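Side-chain contacts in transmembrane oligosaccharyl transferase, putative (Archaeoglobus fulgidus, PDB 3VGP), which forms the soluble C-terminal globular domain of an archaeal membrane protein of the AglB family, with helices packed around a small mixed beta sheet: residues G42-Y47 with A52-N57; A62-K67 with K82-R87; T103-I108 with N126-T131; R148-K151 with K157-E160. The protein carries 1 engineered substitution. One frame throughout, in Å; residues are numbered along the deposited sequence.

Interaction 1 of 4, residues G42-Y47 with A52-N57. Engineered in segment 52-57: A55 (natural residue Cys).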
loop_
_atom_site.group_PDB
_atom_site.type_symbol
_atom_site.label_atom_id
_atom_site.label_comp_id
_atom_site.label_asym_id
_atom_site.label_seq_id
_atom_site.Cartn_x
_atom_site.Cartn_y
_atom_site.Cartn_z
ATOM N N GLY A 42 -6.476 14.270 1.881
ATOM C CA GLY A 42 -6.520 15.303 0.860
ATOM C C GLY A 42 -6.251 14.822 -0.553
ATOM O O GLY A 42 -6.804 15.357 -1.512
ATOM N N ASN A 43 -5.395 13.815 -0.684
ATOM C CA ASN A 43 -5.053 13.255 -1.984
ATOM C C ASN A 43 -6.121 12.247 -2.419
ATOM O O ASN A 43 -6.598 12.271 -3.555
ATOM C CB ASN A 43 -3.692 12.554 -1.900
ATOM C CG ASN A 43 -2.576 13.481 -1.431
ATOM O OD1 ASN A 43 -1.511 13.023 -1.014
ATOM N ND2 ASN A 43 -2.811 14.784 -1.508
ATOM N N TRP A 44 -6.487 11.369 -1.490
ATOM C CA TRP A 44 -7.484 10.320 -1.709
ATOM C C TRP A 44 -8.813 10.845 -2.254
ATOM O O TRP A 44 -9.414 10.242 -3.142
ATOM C CB TRP A 44 -7.718 9.576 -0.383
ATOM C CG TRP A 44 -8.847 8.578 -0.384
ATOM C CD1 TRP A 44 -8.807 7.283 -0.815
ATOM C CD2 TRP A 44 -10.185 8.808 0.074
ATOM N NE1 TRP A 44 -10.038 6.691 -0.652
ATOM C CE2 TRP A 44 -10.903 7.606 -0.111
ATOM C CE3 TRP A 44 -10.849 9.916 0.620
ATOM C CZ2 TRP A 44 -12.256 7.479 0.235
ATOM C CZ3 TRP A 44 -12.194 9.791 0.963
ATOM C CH2 TRP A 44 -12.881 8.579 0.767
ATOM N N ILE A 45 -9.270 11.972 -1.724
ATOM C CA ILE A 45 -10.540 12.545 -2.155
ATOM C C ILE A 45 -10.593 12.821 -3.658
ATOM O O ILE A 45 -11.674 12.862 -4.254
ATOM C CB ILE A 45 -10.838 13.849 -1.383
ATOM C CG1 ILE A 45 -12.274 14.296 -1.649
ATOM C CG2 ILE A 45 -9.844 14.931 -1.776
ATOM C CD1 ILE A 45 -13.318 13.370 -1.053
ATOM N N LEU A 46 -9.425 12.993 -4.271
ATOM C CA LEU A 46 -9.334 13.275 -5.700
ATOM C C LEU A 46 -9.472 12.024 -6.567
ATOM O O LEU A 46 -9.726 12.118 -7.767
ATOM C CB LEU A 46 -7.997 13.957 -6.007
ATOM C CG LEU A 46 -7.714 15.268 -5.263
ATOM C CD1 LEU A 46 -6.262 15.681 -5.475
ATOM C CD2 LEU A 46 -8.663 16.348 -5.757
ATOM N N TYR A 47 -9.312 10.853 -5.962
ATOM C CA TYR A 47 -9.391 9.606 -6.716
ATOM C C TYR A 47 -10.609 8.733 -6.419
ATOM O O TYR A 47 -10.953 7.856 -7.214
ATOM C CB TYR A 47 -8.110 8.796 -6.485
ATOM C CG TYR A 47 -6.866 9.476 -7.021
ATOM C CD1 TYR A 47 -6.407 9.216 -8.311
ATOM C CD2 TYR A 47 -6.181 10.421 -6.259
ATOM C CE1 TYR A 47 -5.298 9.882 -8.831
ATOM C CE2 TYR A 47 -5.072 11.094 -6.769
ATOM C CZ TYR A 47 -4.636 10.821 -8.056
ATOM O OH TYR A 47 -3.547 11.494 -8.569
ATOM N N ALA A 52 -13.683 2.584 -8.555
ATOM C CA ALA A 52 -13.116 1.677 -7.570
ATOM C C ALA A 52 -11.599 1.527 -7.674
ATOM O O ALA A 52 -11.076 0.423 -7.564
ATOM C CB ALA A 52 -13.785 0.308 -7.684
ATOM N N VAL A 53 -10.899 2.633 -7.901
ATOM C CA VAL A 53 -9.445 2.589 -7.971
ATOM C C VAL A 53 -8.952 2.497 -6.525
ATOM O O VAL A 53 -8.096 1.676 -6.195
ATOM C CB VAL A 53 -8.877 3.859 -8.642
ATOM C CG1 VAL A 53 -7.356 3.839 -8.600
ATOM C CG2 VAL A 53 -9.356 3.933 -10.085
ATOM N N VAL A 54 -9.516 3.338 -5.666
ATOM C CA VAL A 54 -9.163 3.354 -4.251
ATOM C C VAL A 54 -10.375 2.953 -3.420
ATOM O O VAL A 54 -11.483 2.832 -3.943
ATOM C CB VAL A 54 -8.685 4.753 -3.794
ATOM C CG1 VAL A 54 -7.471 5.164 -4.595
ATOM C CG2 VAL A 54 -9.802 5.770 -3.956
ATOM N N ALA A 55 -10.165 2.745 -2.124
ATOM C CA ALA A 55 -11.249 2.353 -1.229
ATOM C C ALA A 55 -12.350 3.411 -1.160
ATOM O O ALA A 55 -12.067 4.605 -1.056
ATOM C CB ALA A 55 -10.698 2.088 0.165
ATOM N N ASN A 56 -13.601 2.961 -1.208
ATOM C CA ASN A 56 -14.756 3.857 -1.143
ATOM C C ASN A 56 -14.809 4.622 0.171
ATOM O O ASN A 56 -15.290 5.754 0.219
ATOM C CB ASN A 56 -16.058 3.066 -1.290
ATOM C CG ASN A 56 -16.350 2.676 -2.723
ATOM O OD1 ASN A 56 -17.201 1.826 -2.979
ATOM N ND2 ASN A 56 -15.655 3.302 -3.665
ATOM N N ASN A 57 -14.331 3.985 1.238
ATOM C CA ASN A 57 -14.324 4.580 2.569
ATOM C C ASN A 57 -12.869 4.798 2.975
ATOM O O ASN A 57 -12.092 3.848 3.052
ATOM C CB ASN A 57 -15.036 3.638 3.551
ATOM C CG ASN A 57 -15.101 4.191 4.962
ATOM O OD1 ASN A 57 -14.183 3.998 5.760
ATOM N ND2 ASN A 57 -16.192 4.893 5.278
HETATM O O HOH W 1 -11.786 5.072 -6.762
#

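Interaction 2 of 4, residues A62-K67 with K82-R87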
loop_
_atom_site.group_PDB
_atom_site.type_symbol
_atom_site.label_atom_id
_atom_site.label_comp_id
_atom_site.label_asym_id
_atom_site.label_seq_id
_atom_site.Cartn_x
_atom_site.Cartn_y
_atom_site.Cartn_z
ATOM N N ALA A 62 -7.526 2.834 4.959
ATOM C CA ALA A 62 -6.337 3.077 5.772
ATOM C C ALA A 62 -6.052 1.872 6.663
ATOM O O ALA A 62 -4.909 1.433 6.788
ATOM C CB ALA A 62 -6.533 4.337 6.629
ATOM N N VAL A 63 -7.096 1.337 7.287
ATOM C CA VAL A 63 -6.926 0.182 8.155
ATOM C C VAL A 63 -6.467 -1.005 7.323
ATOM O O VAL A 63 -5.595 -1.757 7.749
ATOM C CB VAL A 63 -8.231 -0.169 8.885
ATOM C CG1 VAL A 63 -8.064 -1.477 9.644
ATOM C CG2 VAL A 63 -8.590 0.955 9.850
ATOM N N ASP A 64 -7.053 -1.175 6.138
ATOM C CA ASP A 64 -6.655 -2.272 5.255
ATOM C C ASP A 64 -5.157 -2.177 4.969
ATOM O O ASP A 64 -4.417 -3.145 5.126
ATOM C CB ASP A 64 -7.373 -2.209 3.899
ATOM C CG ASP A 64 -8.831 -2.627 3.965
ATOM O OD1 ASP A 64 -9.259 -3.215 4.976
ATOM O OD2 ASP A 64 -9.546 -2.373 2.969
ATOM N N ALA A 65 -4.721 -1.006 4.525
ATOM C CA ALA A 65 -3.317 -0.813 4.188
ATOM C C ALA A 65 -2.384 -0.990 5.380
ATOM O O ALA A 65 -1.323 -1.594 5.254
ATOM C CB ALA A 65 -3.113 0.563 3.550
ATOM N N ALA A 66 -2.780 -0.474 6.537
ATOM C CA ALA A 66 -1.948 -0.598 7.728
ATOM C C ALA A 66 -1.818 -2.061 8.164
ATOM O O ALA A 66 -0.723 -2.525 8.481
ATOM C CB ALA A 66 -2.528 0.251 8.861
ATOM N N LYS A 67 -2.927 -2.793 8.176
ATOM C CA LYS A 67 -2.885 -4.199 8.567
ATOM C C LYS A 67 -2.037 -4.992 7.580
ATOM O O LYS A 67 -1.309 -5.912 7.956
ATOM C CB LYS A 67 -4.301 -4.781 8.604
ATOM C CG LYS A 67 -5.182 -4.247 9.728
ATOM C CD LYS A 67 -4.734 -4.751 11.093
ATOM C CE LYS A 67 -5.731 -4.341 12.174
ATOM N NZ LYS A 67 -5.321 -4.798 13.534
ATOM N N LYS A 82 -6.500 -10.229 -1.197
ATOM C CA LYS A 82 -7.448 -11.082 -1.909
ATOM C C LYS A 82 -8.879 -10.662 -1.603
ATOM O O LYS A 82 -9.719 -10.583 -2.499
ATOM C CB LYS A 82 -7.256 -12.552 -1.521
ATOM C CG LYS A 82 -5.918 -13.150 -1.927
ATOM C CD LYS A 82 -5.699 -13.115 -3.434
ATOM C CE LYS A 82 -4.409 -13.831 -3.813
ATOM N NZ LYS A 82 -4.088 -13.715 -5.261
ATOM N N LYS A 83 -9.147 -10.389 -0.331
ATOM C CA LYS A 83 -10.475 -9.982 0.104
ATOM C C LYS A 83 -10.977 -8.763 -0.658
ATOM O O LYS A 83 -12.126 -8.723 -1.093
ATOM C CB LYS A 83 -10.461 -9.680 1.605
ATOM C CG LYS A 83 -11.809 -9.254 2.172
ATOM C CD LYS A 83 -11.706 -8.935 3.656
ATOM C CE LYS A 83 -11.182 -10.130 4.442
ATOM N NZ LYS A 83 -11.089 -9.850 5.903
ATOM N N ARG A 84 -10.111 -7.769 -0.834
ATOM C CA ARG A 84 -10.502 -6.554 -1.538
ATOM C C ARG A 84 -10.355 -6.638 -3.051
ATOM O O ARG A 84 -10.804 -5.741 -3.762
ATOM C CB ARG A 84 -9.694 -5.357 -1.026
ATOM C CG ARG A 84 -9.757 -5.147 0.475
ATOM C CD ARG A 84 -11.178 -4.929 0.974
ATOM N NE ARG A 84 -11.162 -4.657 2.409
ATOM C CZ ARG A 84 -12.229 -4.671 3.198
ATOM N NH1 ARG A 84 -13.430 -4.945 2.699
ATOM N NH2 ARG A 84 -12.092 -4.417 4.495
ATOM N N GLY A 85 -9.718 -7.701 -3.542
ATOM C CA GLY A 85 -9.533 -7.857 -4.976
ATOM C C GLY A 85 -8.507 -6.905 -5.572
ATOM O O GLY A 85 -8.508 -6.637 -6.776
ATOM N N VAL A 86 -7.622 -6.403 -4.723
ATOM C CA VAL A 86 -6.573 -5.478 -5.135
ATOM C C VAL A 86 -5.640 -6.094 -6.170
ATOM O O VAL A 86 -5.252 -7.255 -6.052
ATOM C CB VAL A 86 -5.738 -5.034 -3.904
ATOM C CG1 VAL A 86 -4.406 -4.451 -4.345
ATOM C CG2 VAL A 86 -6.525 -4.011 -3.099
ATOM N N ARG A 87 -5.295 -5.310 -7.189
ATOM C CA ARG A 87 -4.379 -5.768 -8.230
ATOM C C ARG A 87 -2.992 -5.196 -7.977
ATOM O O ARG A 87 -1.983 -5.859 -8.223
ATOM C CB ARG A 87 -4.849 -5.317 -9.611
ATOM C CG ARG A 87 -3.861 -5.673 -10.711
ATOM C CD ARG A 87 -4.373 -5.289 -12.086
ATOM N NE ARG A 87 -3.423 -5.664 -13.128
ATOM C CZ ARG A 87 -3.586 -5.398 -14.419
ATOM N NH1 ARG A 87 -2.664 -5.776 -15.292
ATOM N NH2 ARG A 87 -4.673 -4.755 -14.836
#

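Interaction 3 of 4, residues T103-I108 with N126-T131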
loop_
_atom_site.group_PDB
_atom_site.type_symbol
_atom_site.label_atom_id
_atom_site.label_comp_id
_atom_site.label_asym_id
_atom_site.label_seq_id
_atom_site.Cartn_x
_atom_site.Cartn_y
_atom_site.Cartn_z
ATOM N N THR A 103 9.155 9.841 8.364
ATOM C CA THR A 103 8.494 8.581 8.069
ATOM C C THR A 103 7.029 8.549 8.483
ATOM O O THR A 103 6.627 9.178 9.461
ATOM C CB THR A 103 9.215 7.426 8.781
ATOM O OG1 THR A 103 8.494 6.209 8.565
ATOM C CG2 THR A 103 9.291 7.692 10.281
ATOM N N LYS A 104 6.235 7.804 7.721
ATOM C CA LYS A 104 4.817 7.652 8.004
ATOM C C LYS A 104 4.575 6.270 8.598
ATOM O O LYS A 104 3.441 5.919 8.911
ATOM C CB LYS A 104 3.996 7.812 6.717
ATOM C CG LYS A 104 3.984 9.228 6.165
ATOM C CD LYS A 104 3.272 9.311 4.814
ATOM C CE LYS A 104 3.296 10.741 4.288
ATOM N NZ LYS A 104 2.614 10.886 2.975
ATOM N N PHE A 105 5.636 5.480 8.754
ATOM C CA PHE A 105 5.465 4.139 9.306
ATOM C C PHE A 105 4.887 4.161 10.723
ATOM O O PHE A 105 4.069 3.313 11.071
ATOM C CB PHE A 105 6.780 3.354 9.270
ATOM C CG PHE A 105 6.609 1.897 9.601
ATOM C CD1 PHE A 105 7.102 1.379 10.793
ATOM C CD2 PHE A 105 5.896 1.058 8.748
ATOM C CE1 PHE A 105 6.885 0.046 11.133
ATOM C CE2 PHE A 105 5.671 -0.279 9.083
ATOM C CZ PHE A 105 6.169 -0.781 10.281
ATOM N N PRO A 106 5.301 5.124 11.562
ATOM C CA PRO A 106 4.713 5.119 12.906
ATOM C C PRO A 106 3.196 5.335 12.827
ATOM O O PRO A 106 2.438 4.737 13.585
ATOM C CB PRO A 106 5.436 6.273 13.598
ATOM C CG PRO A 106 6.809 6.202 12.973
ATOM C CD PRO A 106 6.465 6.028 11.502
ATOM N N ALA A 107 2.761 6.189 11.901
ATOM C CA ALA A 107 1.340 6.463 11.723
ATOM C C ALA A 107 0.645 5.190 11.263
ATOM O O ALA A 107 -0.446 4.864 11.724
ATOM C CB ALA A 107 1.136 7.579 10.690
ATOM N N ILE A 108 1.285 4.472 10.347
ATOM C CA ILE A 108 0.731 3.222 9.846
ATOM C C ILE A 108 0.575 2.241 11.007
ATOM O O ILE A 108 -0.463 1.595 11.150
ATOM C CB ILE A 108 1.649 2.611 8.754
ATOM C CG1 ILE A 108 1.543 3.445 7.472
ATOM C CG2 ILE A 108 1.271 1.168 8.492
ATOM C CD1 ILE A 108 2.528 3.040 6.371
ATOM N N ASN A 126 13.237 -2.503 14.286
ATOM C CA ASN A 126 13.236 -3.956 14.321
ATOM C C ASN A 126 11.868 -4.495 13.892
ATOM O O ASN A 126 11.783 -5.479 13.156
ATOM C CB ASN A 126 13.589 -4.447 15.727
ATOM C CG ASN A 126 13.731 -5.949 15.792
ATOM O OD1 ASN A 126 14.494 -6.543 15.030
ATOM N ND2 ASN A 126 12.996 -6.574 16.705
ATOM N N PHE A 127 10.801 -3.846 14.350
ATOM C CA PHE A 127 9.450 -4.262 13.988
ATOM C C PHE A 127 9.325 -4.146 12.474
ATOM O O PHE A 127 8.932 -5.094 11.796
ATOM C CB PHE A 127 8.405 -3.351 14.645
ATOM C CG PHE A 127 6.983 -3.783 14.401
ATOM C CD1 PHE A 127 6.368 -4.706 15.242
ATOM C CD2 PHE A 127 6.265 -3.279 13.321
ATOM C CE1 PHE A 127 5.058 -5.123 15.009
ATOM C CE2 PHE A 127 4.955 -3.689 13.078
ATOM C CZ PHE A 127 4.350 -4.614 13.925
ATOM N N PHE A 128 9.665 -2.973 11.953
ATOM C CA PHE A 128 9.593 -2.721 10.517
ATOM C C PHE A 128 10.327 -3.781 9.692
ATOM O O PHE A 128 9.802 -4.278 8.697
ATOM C CB PHE A 128 10.181 -1.344 10.187
ATOM C CG PHE A 128 10.260 -1.067 8.717
ATOM C CD1 PHE A 128 9.120 -0.712 8.002
ATOM C CD2 PHE A 128 11.456 -1.239 8.027
ATOM C CE1 PHE A 128 9.169 -0.539 6.628
ATOM C CE2 PHE A 128 11.511 -1.071 6.647
ATOM C CZ PHE A 128 10.362 -0.722 5.948
ATOM N N ASN A 129 11.540 -4.137 10.105
ATOM C CA ASN A 129 12.316 -5.119 9.355
ATOM C C ASN A 129 11.707 -6.515 9.243
ATOM O O ASN A 129 12.141 -7.309 8.406
ATOM C CB ASN A 129 13.734 -5.226 9.920
ATOM C CG ASN A 129 14.533 -3.948 9.738
ATOM O OD1 ASN A 129 14.281 -3.165 8.819
ATOM N ND2 ASN A 129 15.516 -3.740 10.603
ATOM N N HIS A 130 10.714 -6.827 10.070
ATOM C CA HIS A 130 10.085 -8.143 9.993
ATOM C C HIS A 130 8.723 -8.115 9.310
ATOM O O HIS A 130 8.024 -9.126 9.278
ATOM C CB HIS A 130 9.927 -8.755 11.388
ATOM C CG HIS A 130 11.225 -9.128 12.037
ATOM N ND1 HIS A 130 12.064 -8.200 12.612
ATOM C CD2 HIS A 130 11.829 -10.330 12.193
ATOM C CE1 HIS A 130 13.129 -8.812 13.098
ATOM N NE2 HIS A 130 13.012 -10.105 12.856
ATOM N N THR A 131 8.351 -6.967 8.752
ATOM C CA THR A 131 7.046 -6.832 8.101
ATOM C C THR A 131 7.065 -7.183 6.623
ATOM O O THR A 131 8.124 -7.289 6.005
ATOM C CB THR A 131 6.514 -5.391 8.190
ATOM O OG1 THR A 131 7.376 -4.523 7.440
ATOM C CG2 THR A 131 6.465 -4.922 9.636
#

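Interaction 4 of 4, residues R148-K151 with K157-E160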
loop_
_atom_site.group_PDB
_atom_site.type_symbol
_atom_site.label_atom_id
_atom_site.label_comp_id
_atom_site.label_asym_id
_atom_site.label_seq_id
_atom_site.Cartn_x
_atom_site.Cartn_y
_atom_site.Cartn_z
ATOM N N ARG A 148 4.798 -9.265 -7.129
ATOM C CA ARG A 148 5.842 -9.041 -8.118
ATOM C C ARG A 148 6.039 -7.550 -8.410
ATOM O O ARG A 148 5.083 -6.838 -8.713
ATOM C CB ARG A 148 5.468 -9.774 -9.417
ATOM C CG ARG A 148 6.400 -9.520 -10.590
ATOM C CD ARG A 148 5.914 -10.254 -11.839
ATOM N NE ARG A 148 6.838 -10.076 -12.958
ATOM C CZ ARG A 148 6.665 -10.600 -14.168
ATOM N NH1 ARG A 148 5.596 -11.342 -14.430
ATOM N NH2 ARG A 148 7.564 -10.378 -15.116
ATOM N N LEU A 149 7.277 -7.074 -8.311
ATOM C CA LEU A 149 7.558 -5.675 -8.619
ATOM C C LEU A 149 7.416 -5.519 -10.132
ATOM O O LEU A 149 8.094 -6.214 -10.898
ATOM C CB LEU A 149 8.981 -5.300 -8.195
ATOM C CG LEU A 149 9.420 -3.875 -8.530
ATOM C CD1 LEU A 149 8.566 -2.865 -7.765
ATOM C CD2 LEU A 149 10.890 -3.702 -8.165
ATOM N N VAL A 150 6.537 -4.619 -10.565
ATOM C CA VAL A 150 6.315 -4.413 -11.992
ATOM C C VAL A 150 6.629 -3.022 -12.529
ATOM O O VAL A 150 6.771 -2.846 -13.741
ATOM C CB VAL A 150 4.860 -4.755 -12.394
ATOM C CG1 VAL A 150 4.605 -6.237 -12.195
ATOM C CG2 VAL A 150 3.878 -3.926 -11.578
ATOM N N LYS A 151 6.738 -2.031 -11.651
ATOM C CA LYS A 151 7.026 -0.681 -12.119
ATOM C C LYS A 151 7.581 0.182 -10.998
ATOM O O LYS A 151 7.283 -0.042 -9.826
ATOM C CB LYS A 151 5.749 -0.041 -12.685
ATOM C CG LYS A 151 5.976 0.959 -13.813
ATOM C CD LYS A 151 6.431 0.262 -15.094
ATOM C CE LYS A 151 6.725 1.277 -16.186
ATOM N NZ LYS A 151 7.118 0.627 -17.468
ATOM N N LYS A 157 7.237 2.333 -5.685
ATOM C CA LYS A 157 7.271 1.006 -6.293
ATOM C C LYS A 157 5.873 0.414 -6.425
ATOM O O LYS A 157 5.093 0.441 -5.477
ATOM C CB LYS A 157 8.146 0.063 -5.460
ATOM C CG LYS A 157 9.584 0.531 -5.302
ATOM C CD LYS A 157 10.427 -0.482 -4.544
ATOM C CE LYS A 157 11.849 0.044 -4.347
ATOM N NZ LYS A 157 12.736 -0.936 -3.670
ATOM N N ILE A 158 5.568 -0.117 -7.606
ATOM C CA ILE A 158 4.267 -0.724 -7.862
ATOM C C ILE A 158 4.424 -2.237 -7.946
ATOM O O ILE A 158 5.191 -2.747 -8.760
ATOM C CB ILE A 158 3.649 -0.205 -9.182
ATOM C CG1 ILE A 158 3.433 1.310 -9.091
ATOM C CG2 ILE A 158 2.311 -0.896 -9.447
ATOM C CD1 ILE A 158 2.897 1.928 -10.360
ATOM N N PHE A 159 3.700 -2.943 -7.085
ATOM C CA PHE A 159 3.738 -4.399 -7.040
ATOM C C PHE A 159 2.403 -4.943 -7.522
ATOM O O PHE A 159 1.352 -4.402 -7.191
ATOM C CB PHE A 159 3.974 -4.875 -5.606
ATOM C CG PHE A 159 5.307 -4.470 -5.040
ATOM C CD1 PHE A 159 6.413 -5.302 -5.168
ATOM C CD2 PHE A 159 5.456 -3.251 -4.387
ATOM C CE1 PHE A 159 7.647 -4.931 -4.653
ATOM C CE2 PHE A 159 6.687 -2.867 -3.868
ATOM C CZ PHE A 159 7.785 -3.707 -3.999
ATOM N N GLU A 160 2.445 -6.005 -8.315
ATOM C CA GLU A 160 1.211 -6.612 -8.784
ATOM C C GLU A 160 0.963 -7.858 -7.950
ATOM O O GLU A 160 1.891 -8.610 -7.637
ATOM C CB GLU A 160 1.316 -6.979 -10.268
ATOM C CG GLU A 160 0.043 -7.586 -10.846
ATOM C CD GLU A 160 0.062 -7.644 -12.365
ATOM O OE1 GLU A 160 1.104 -8.037 -12.931
ATOM O OE2 GLU A 160 -0.965 -7.305 -12.992
#

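Interaction 1 of 4, residues G42-Y47 with A52-N57
W44 meets the 52-57 loop with the edge of its indole, and the direct hydrogen bond of the contact runs from W44 NE1 to A55 O at 2.9 Å. The oxygen lies only 6° out of the ring plane and the nitrogen lies in the carbonyl plane, but an N-H...O angle of 135° makes the bond distinctly bent. Farther along the same edge, W44 CZ2 comes to 3.5 Å from N56 O. The indole is delivered by a chi1 of 172°, with CG anti to the backbone N. A55 is an engineered residue, Cys in the natural sequence, and it enters this bond through its main-chain oxygen.

G42 is the last residue of the WWDYG signature of this family, so helix 41-44 starts within the motif and W44 lies two residues beyond it. The motif's W39 packs edge-to-face with W44.

Apolar contact centres on V54, whose two methyls divide the work. V54 CG2 approaches the five-membered part of the indole obliquely, 3.6 Å from W44 CD1, while V54 CG1 lies 4.1 Å from Y47 CB. The phenol ring of Y47 leads away from the loop, toward W39.

A water bridges the backbones, 2.9 Å from Y47 O and accepting from V54 N at 3.1 Å. At the loop's end N57 is an N-cap, its OD1 accepting from A60 N at the start of helix 58-69.

Interaction 2 of 4, residues A62-K67 with K82-R87
D64 and R84 are brought together by similar first torsions: in each, CG stands beside the backbone N and anti to the carbonyl carbon. R84 then bends at chi2 (-59°) and runs extended to the guanidinium, a course that crosses the D64 side chain at about a right angle and carries NE and NH2 past the carboxylate. The result is a two-pronged salt bridge. Its better-formed prong is R84 NH2 to D64 OD1, 3.1 Å long with an N-H...O angle of 156°; OD1 lies close to the guanidinium plane and receives the proton on its syn lone pair. The other prong, R84 NE to D64 OD2, is shorter at 2.9 Å but strongly bent, and so counts as weak. The two planes are turned 35° apart, consistent with one straighter and one bent bond. The aliphatic part of the arginine also passes close, with R84 CD 3.6 Å from D64 OD2. Both charged groups have further partners: Y33 OH hydrogen-bonds to D64 OD2, and E32 forms a salt bridge with R84 NH1, so the buried carboxylate is part of a small polar network. Just beyond R84, helix 74-84 ends in a Schellman motif at G85, whose positive phi suits glycine; G85 N bonds back to K82 O at 3.1 Å. The bridge thus ties the middle of helix 58-69 to the C-terminal end of helix 74-84, with M36 of strand 35-36 touching both D64 and V86.

Interaction 3 of 4, residues T103-I108 with N126-T131
An edge-to-face (T-shaped) aromatic pair, F105 with F128, joins the first turn of helix 105-111 to the last turn of helix 121-129. The ring centroids are 4.9 Å apart and the planes stand at 83°. F128 supplies the edge: F128 CD1 sits 3.5 Å above the plane of the F105 ring, over its centre, which leaves little doubt about the assignment. The base of the same side chain also joins in, with F128 CB 3.7 Å from F105 CE1.

F127 approaches differently. Its CD2 lies 3.9 Å from F105 CZ, each atom near the plane of the other ring, so these two rings meet edge to edge. With CG anti to the backbone N (chi1 -170°), the F105 ring reaches the 126-131 segment, presenting a face to F128 and an edge to F127. The T131 methyl, CG2, adds an apolar contact 4.2 Å from F105 CZ.

Hydroxyl groups cap helix ends beside this cluster. T103 OG1 accepts from F105 N at 3.0 Å, a capping bond just ahead of helix 105-111. T131 OG1 donates to F128 O at 2.7 Å and, as the N-cap of helix 132-138, also accepts from Y134 N. With M138 and L133 of that helix packed on F128, the arrangement is that of a buried aromatic cluster where helix ends converge, held by a T-shaped pair and flanked by threonine caps.

Interaction 4 of 4, residues R148-K151 with K157-E160
L149 and F159 face each other as a non-hydrogen-bonded pair of the antiparallel hairpin formed by strands 147-153 and 156-161, which is interrupted by a classic beta bulge. L149 CD1 stands over a face of the F159 ring, 4.0 Å from the centroid and 18° off the normal, a CH-pi contact displaced toward the rim. The same methyl touches K157 CB at 3.8 Å, the two side chains crossing obliquely, while the lysine's ammonium group turns to H137 and N140.

On the face carrying R148, K151, I158 and E160, K151 CB lies 4.1 Å from I158 CB. V150 is the extra residue of the bulge and points along neither face in the regular way; its branches separate, CG2 reaching I158 CG2 at 4.0 Å and CG1 reaching E160 CB at 3.9 Å, each side chain meeting V150 at about a right angle. E160, with CG anti to the backbone N, runs extended, and its carboxylate forms a salt bridge with R87.

The backbone evidence for the bulge is that V150 and K151 both face I158: V150 N bonds to I158 O at 2.9 Å, and K151 N makes a weak bond to the same oxygen at 3.4 Å. Beside the R148-E160 pair, F159 CA contacts R148 O at 3.2 Å, with an angle of 135° at the hydrogen.

The four contacts follow one another in series along the chain; none nests in or crosses another. Interaction 1 closes a short loop, four residues between its segments, between helix 41-44 and the start of helix 58-69. Interaction 2 spans fourteen residues and brings helix 58-69 against the end of helix 74-84. Interaction 3 closes a seventeen-residue loop between helices 105-111 and 121-129, and interaction 4 the final hairpin. Interaction 2 touches both later contacts: A66 CB packs 3.4 Å from I108 O of interaction 3, and R87 NE meets E160 OE2 of interaction 4 in a 3.0 Å salt bridge. Interactions 1 and 3 lie on opposite sides of the chain's centre.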